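Lipase aflb (PDB 6IDY) probably hydrolyses the ester bonds of lipids, as a fungal lipase that binds a calcium ion. Local coordinates at residues 59-73 with 85-97. Sequence-based numbering, arbitrary orientation.
Sequences DAKSVQEAFDKIQSI and TREILTVGLIPAD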
loop_
_atom_site.group_PDB
_atom_site.type_symbol
_atom_site.label_atom_id
_atom_site.label_comp_id
_atom_site.label_asym_id
_atom_site.label_seq_id
_atom_site.Cartn_x
_atom_site.Cartn_y
_atom_site.Cartn_z
ATOM N N ASP A 59 22.365 1.424 15.619
ATOM C CA ASP A 59 21.739 1.986 14.415
ATOM C C ASP A 59 22.529 1.724 13.145
ATOM O O ASP A 59 23.744 1.548 13.197
ATOM C CB ASP A 59 21.488 3.494 14.573
ATOM C CG ASP A 59 20.398 3.856 15.562
ATOM O OD1 ASP A 59 19.381 3.132 15.617
ATOM O OD2 ASP A 59 20.551 4.879 16.262
ATOM N N ALA A 60 21.831 1.686 12.000
ATOM C CA ALA A 60 22.465 1.477 10.703
ATOM C C ALA A 60 23.232 2.747 10.336
ATOM O O ALA A 60 22.667 3.839 10.388
ATOM C CB ALA A 60 21.418 1.156 9.649
ATOM N N LYS A 61 24.539 2.608 10.080
ATOM C CA LYS A 61 25.428 3.714 9.715
ATOM C C LYS A 61 25.334 3.989 8.216
ATOM O O LYS A 61 25.674 5.085 7.760
ATOM C CB LYS A 61 26.882 3.383 10.089
ATOM C CG LYS A 61 27.158 3.439 11.580
ATOM C CD LYS A 61 28.583 3.017 11.904
ATOM C CE LYS A 61 28.850 2.978 13.390
ATOM N NZ LYS A 61 28.094 1.884 14.059
ATOM N N SER A 62 24.886 2.982 7.456
ATOM C CA SER A 62 24.758 3.038 6.010
ATOM C C SER A 62 23.561 2.201 5.536
ATOM O O SER A 62 22.938 1.492 6.332
ATOM C CB SER A 62 26.034 2.510 5.367
ATOM O OG SER A 62 26.133 1.120 5.614
ATOM N N VAL A 63 23.278 2.269 4.226
ATOM C CA VAL A 63 22.208 1.544 3.548
ATOM C C VAL A 63 22.499 0.032 3.590
ATOM O O VAL A 63 21.585 -0.752 3.840
ATOM C CB VAL A 63 22.014 2.089 2.105
ATOM C CG1 VAL A 63 21.014 1.247 1.315
ATOM C CG2 VAL A 63 21.581 3.553 2.131
ATOM N N GLN A 64 23.773 -0.364 3.384
ATOM C CA GLN A 64 24.208 -1.763 3.438
ATOM C C GLN A 64 23.987 -2.360 4.832
ATOM O O GLN A 64 23.553 -3.506 4.926
ATOM C CB GLN A 64 25.671 -1.918 2.979
ATOM C CG GLN A 64 26.178 -3.366 2.866
ATOM C CD GLN A 64 25.368 -4.228 1.924
ATOM O OE1 GLN A 64 24.546 -5.050 2.346
ATOM N NE2 GLN A 64 25.580 -4.060 0.626
ATOM N N GLU A 65 24.237 -1.578 5.902
ATOM C CA GLU A 65 24.006 -2.022 7.279
ATOM C C GLU A 65 22.522 -2.294 7.532
ATOM O O GLU A 65 22.194 -3.258 8.218
ATOM C CB GLU A 65 24.542 -1.010 8.296
ATOM C CG GLU A 65 26.047 -1.088 8.473
ATOM C CD GLU A 65 26.567 -0.675 9.834
ATOM O OE1 GLU A 65 25.888 0.118 10.526
ATOM O OE2 GLU A 65 27.665 -1.143 10.208
ATOM N N ALA A 66 21.633 -1.461 6.955
ATOM C CA ALA A 66 20.185 -1.614 7.066
ATOM C C ALA A 66 19.744 -2.920 6.410
ATOM O O ALA A 66 18.963 -3.660 7.013
ATOM C CB ALA A 66 19.479 -0.436 6.416
ATOM N N PHE A 67 20.276 -3.222 5.194
ATOM C CA PHE A 67 19.981 -4.457 4.469
ATOM C C PHE A 67 20.542 -5.677 5.176
ATOM O O PHE A 67 19.891 -6.724 5.162
ATOM C CB PHE A 67 20.454 -4.394 3.009
ATOM C CG PHE A 67 19.502 -3.677 2.085
ATOM C CD1 PHE A 67 18.250 -4.214 1.795
ATOM C CD2 PHE A 67 19.862 -2.479 1.485
ATOM C CE1 PHE A 67 17.370 -3.551 0.935
ATOM C CE2 PHE A 67 18.987 -1.823 0.613
ATOM C CZ PHE A 67 17.745 -2.361 0.348
ATOM N N ASP A 68 21.726 -5.539 5.827
ATOM C CA ASP A 68 22.350 -6.612 6.608
ATOM C C ASP A 68 21.428 -7.002 7.772
ATOM O O ASP A 68 21.264 -8.189 8.047
ATOM C CB ASP A 68 23.746 -6.199 7.123
ATOM C CG ASP A 68 24.847 -6.124 6.074
ATOM O OD1 ASP A 68 24.626 -6.592 4.940
ATOM O OD2 ASP A 68 25.926 -5.599 6.389
ATOM N N LYS A 69 20.788 -6.004 8.413
ATOM C CA LYS A 69 19.825 -6.227 9.495
ATOM C C LYS A 69 18.583 -6.945 8.962
ATOM O O LYS A 69 18.104 -7.868 9.614
ATOM C CB LYS A 69 19.417 -4.906 10.153
ATOM C CG LYS A 69 20.516 -4.274 10.980
ATOM C CD LYS A 69 20.070 -2.937 11.531
ATOM C CE LYS A 69 21.174 -2.246 12.284
ATOM N NZ LYS A 69 21.485 -2.953 13.552
ATOM N N ILE A 70 18.064 -6.527 7.783
ATOM C CA ILE A 70 16.895 -7.161 7.147
ATOM C C ILE A 70 17.221 -8.632 6.806
ATOM O O ILE A 70 16.438 -9.521 7.143
ATOM C CB ILE A 70 16.363 -6.349 5.927
ATOM C CG1 ILE A 70 15.855 -4.949 6.373
ATOM C CG2 ILE A 70 15.253 -7.130 5.173
ATOM C CD1 ILE A 70 15.577 -3.938 5.235
ATOM N N GLN A 71 18.409 -8.882 6.209
ATOM C CA GLN A 71 18.886 -10.225 5.848
ATOM C C GLN A 71 19.090 -11.132 7.075
ATOM O O GLN A 71 18.921 -12.348 6.973
ATOM C CB GLN A 71 20.138 -10.147 4.961
ATOM C CG GLN A 71 19.781 -9.598 3.573
ATOM C CD GLN A 71 20.845 -9.797 2.534
ATOM O OE1 GLN A 71 20.823 -10.774 1.778
ATOM N NE2 GLN A 71 21.783 -8.861 2.456
ATOM N N SER A 72 19.379 -10.525 8.245
ATOM C CA SER A 72 19.515 -11.219 9.524
ATOM C C SER A 72 18.135 -11.745 9.970
ATOM O O SER A 72 18.048 -12.834 10.539
ATOM C CB SER A 72 20.087 -10.276 10.580
ATOM O OG SER A 72 20.128 -10.896 11.855
ATOM N N ILE A 73 17.061 -10.969 9.698
ATOM C CA ILE A 73 15.676 -11.344 10.017
ATOM C C ILE A 73 15.264 -12.526 9.117
ATOM O O ILE A 73 14.567 -13.432 9.573
ATOM C CB ILE A 73 14.698 -10.129 9.878
ATOM C CG1 ILE A 73 15.081 -8.978 10.841
ATOM C CG2 ILE A 73 13.226 -10.549 10.068
ATOM C CD1 ILE A 73 14.384 -7.615 10.556
ATOM N N THR A 85 7.675 -7.766 12.235
ATOM C CA THR A 85 7.407 -6.603 13.103
ATOM C C THR A 85 8.199 -6.661 14.409
ATOM O O THR A 85 8.766 -5.647 14.812
ATOM C CB THR A 85 5.895 -6.410 13.326
ATOM O OG1 THR A 85 5.236 -6.479 12.064
ATOM C CG2 THR A 85 5.567 -5.071 13.979
ATOM N N ARG A 86 8.262 -7.845 15.043
ATOM C CA ARG A 86 9.010 -8.051 16.286
ATOM C C ARG A 86 10.526 -7.891 16.062
ATOM O O ARG A 86 11.184 -7.208 16.842
ATOM C CB ARG A 86 8.694 -9.441 16.874
ATOM C CG ARG A 86 9.353 -9.715 18.229
ATOM C CD ARG A 86 9.756 -11.173 18.381
ATOM N NE ARG A 86 8.760 -11.948 19.123
ATOM C CZ ARG A 86 7.831 -12.717 18.565
ATOM N NH1 ARG A 86 7.753 -12.825 17.242
ATOM N NH2 ARG A 86 6.967 -13.381 19.322
ATOM N N GLU A 87 11.068 -8.526 15.011
ATOM C CA GLU A 87 12.502 -8.528 14.702
ATOM C C GLU A 87 13.050 -7.179 14.230
ATOM O O GLU A 87 14.233 -6.916 14.439
ATOM C CB GLU A 87 12.858 -9.643 13.708
ATOM C CG GLU A 87 12.716 -11.051 14.268
ATOM C CD GLU A 87 13.459 -11.331 15.560
ATOM O OE1 GLU A 87 14.667 -11.011 15.639
ATOM O OE2 GLU A 87 12.827 -11.869 16.498
ATOM N N ILE A 88 12.190 -6.330 13.617
ATOM C CA ILE A 88 12.486 -4.968 13.156
ATOM C C ILE A 88 13.109 -4.153 14.315
ATOM O O ILE A 88 14.113 -3.463 14.120
ATOM C CB ILE A 88 11.175 -4.346 12.570
ATOM C CG1 ILE A 88 10.947 -4.758 11.086
ATOM C CG2 ILE A 88 11.046 -2.834 12.758
ATOM C CD1 ILE A 88 11.881 -4.213 10.043
ATOM N N LEU A 89 12.544 -4.285 15.525
ATOM C CA LEU A 89 13.085 -3.602 16.698
ATOM C C LEU A 89 14.220 -4.369 17.365
ATOM O O LEU A 89 15.159 -3.736 17.847
ATOM C CB LEU A 89 11.990 -3.232 17.706
ATOM C CG LEU A 89 11.089 -2.038 17.347
ATOM C CD1 LEU A 89 10.151 -1.729 18.477
ATOM C CD2 LEU A 89 11.905 -0.774 17.029
ATOM N N THR A 90 14.155 -5.720 17.377
ATOM C CA THR A 90 15.178 -6.598 17.979
ATOM C C THR A 90 16.562 -6.352 17.352
ATOM O O THR A 90 17.558 -6.278 18.072
ATOM C CB THR A 90 14.739 -8.076 17.905
ATOM O OG1 THR A 90 13.425 -8.200 18.448
ATOM C CG2 THR A 90 15.688 -9.020 18.653
ATOM N N VAL A 91 16.605 -6.185 16.018
ATOM C CA VAL A 91 17.841 -5.918 15.269
ATOM C C VAL A 91 18.238 -4.429 15.320
ATOM O O VAL A 91 19.293 -4.064 14.804
ATOM C CB VAL A 91 17.808 -6.464 13.810
ATOM C CG1 VAL A 91 17.531 -7.967 13.780
ATOM C CG2 VAL A 91 16.817 -5.698 12.934
ATOM N N GLY A 92 17.380 -3.598 15.910
ATOM C CA GLY A 92 17.593 -2.161 16.050
ATOM C C GLY A 92 17.609 -1.406 14.736
ATOM O O GLY A 92 18.405 -0.482 14.563
ATOM N N LEU A 93 16.731 -1.791 13.802
ATOM C CA LEU A 93 16.645 -1.158 12.485
ATOM C C LEU A 93 16.073 0.269 12.537
ATOM O O LEU A 93 16.478 1.115 11.735
ATOM C CB LEU A 93 15.825 -2.047 11.519
ATOM C CG LEU A 93 15.857 -1.696 10.023
ATOM C CD1 LEU A 93 17.210 -1.957 9.419
ATOM C CD2 LEU A 93 14.855 -2.508 9.261
ATOM N N ILE A 94 15.149 0.539 13.473
ATOM C CA ILE A 94 14.501 1.844 13.542
ATOM C C ILE A 94 15.171 2.756 14.570
ATOM O O ILE A 94 15.124 2.470 15.770
ATOM C CB ILE A 94 12.958 1.767 13.731
ATOM C CG1 ILE A 94 12.306 0.560 12.987
ATOM C CG2 ILE A 94 12.282 3.098 13.344
ATOM C CD1 ILE A 94 12.544 0.416 11.391
ATOM N N PRO A 95 15.801 3.866 14.114
ATOM C CA PRO A 95 16.410 4.795 15.077
ATOM C C PRO A 95 15.347 5.622 15.794
ATOM O O PRO A 95 14.203 5.708 15.331
ATOM C CB PRO A 95 17.357 5.651 14.226
ATOM C CG PRO A 95 16.925 5.471 12.832
ATOM C CD PRO A 95 15.925 4.360 12.728
ATOM N N ALA A 96 15.741 6.214 16.936
ATOM C CA ALA A 96 14.904 7.020 17.828
ATOM C C ALA A 96 14.140 8.149 17.140
ATOM O O ALA A 96 12.959 8.315 17.422
ATOM C CB ALA A 96 15.737 7.562 18.981
ATOM N N ASP A 97 14.795 8.912 16.242
ATOM C CA ASP A 97 14.158 10.029 15.538
ATOM C C ASP A 97 13.022 9.561 14.618
ATOM O O ASP A 97 11.965 10.201 14.569
ATOM C CB ASP A 97 15.200 10.880 14.785
ATOM C CG ASP A 97 15.946 10.172 13.658
ATOM O OD1 ASP A 97 16.356 9.002 13.855
ATOM O OD2 ASP A 97 16.136 10.796 12.590
HETATM O O HOH W 1 18.620 6.255 17.606
#
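Lys69, Ile73, Val91 and Leu93 carry a largely buried packing of helix 63-73 against the C-terminal end of helix 81-90 and the turn that leads into helix 96-103, in the N-terminal helical part of the chain. Lys69 NZ gives a hydrogen bond to Val91 O, at 2.8 Å, where helix 81-90 runs out. The C=O...N angle of 173° is nearly straight. The aliphatic chain is extended as far as CE and bends at chi4 (-69°), which swings NZ onto that carbonyl. NZ also bonds to Lys58 O, so two backbone oxygens hold it. Gly92, with positive phi, ends the helix in a Schellman motif, where Gly92 N bonds to Leu89 O and Leu93 N to Ile88 O. These N-terminal helices lie outside the central sheet of the alpha/beta-hydrolase fold. Leu93 then reaches back to helix 63-73. Its CD1 lies 3.7 Å from Lys69 CD and also meets Ala66, while CD2 meets Ile70 CG1 at 3.9 Å. Leu409 of helix 405-412 also touches this leucine. Further along, Ile73 and Val91 cross at about a right angle, with Ile73 CD1 3.9 Å from Val91 CG2. Ile73 CG1 packs on Glu87 CB at 3.7 Å, whereas the Glu87 carboxylate turns away. At the other end, Asp59 lies beside the Pro95 ring, its OD1 3.5 Å from Pro95 CB. One water joins Asp59 OD2 to Ala96 N in the first turn of helix 96-103. OD2 also accepts from Ser56 N, and OD1 forms a salt bridge with Lys47.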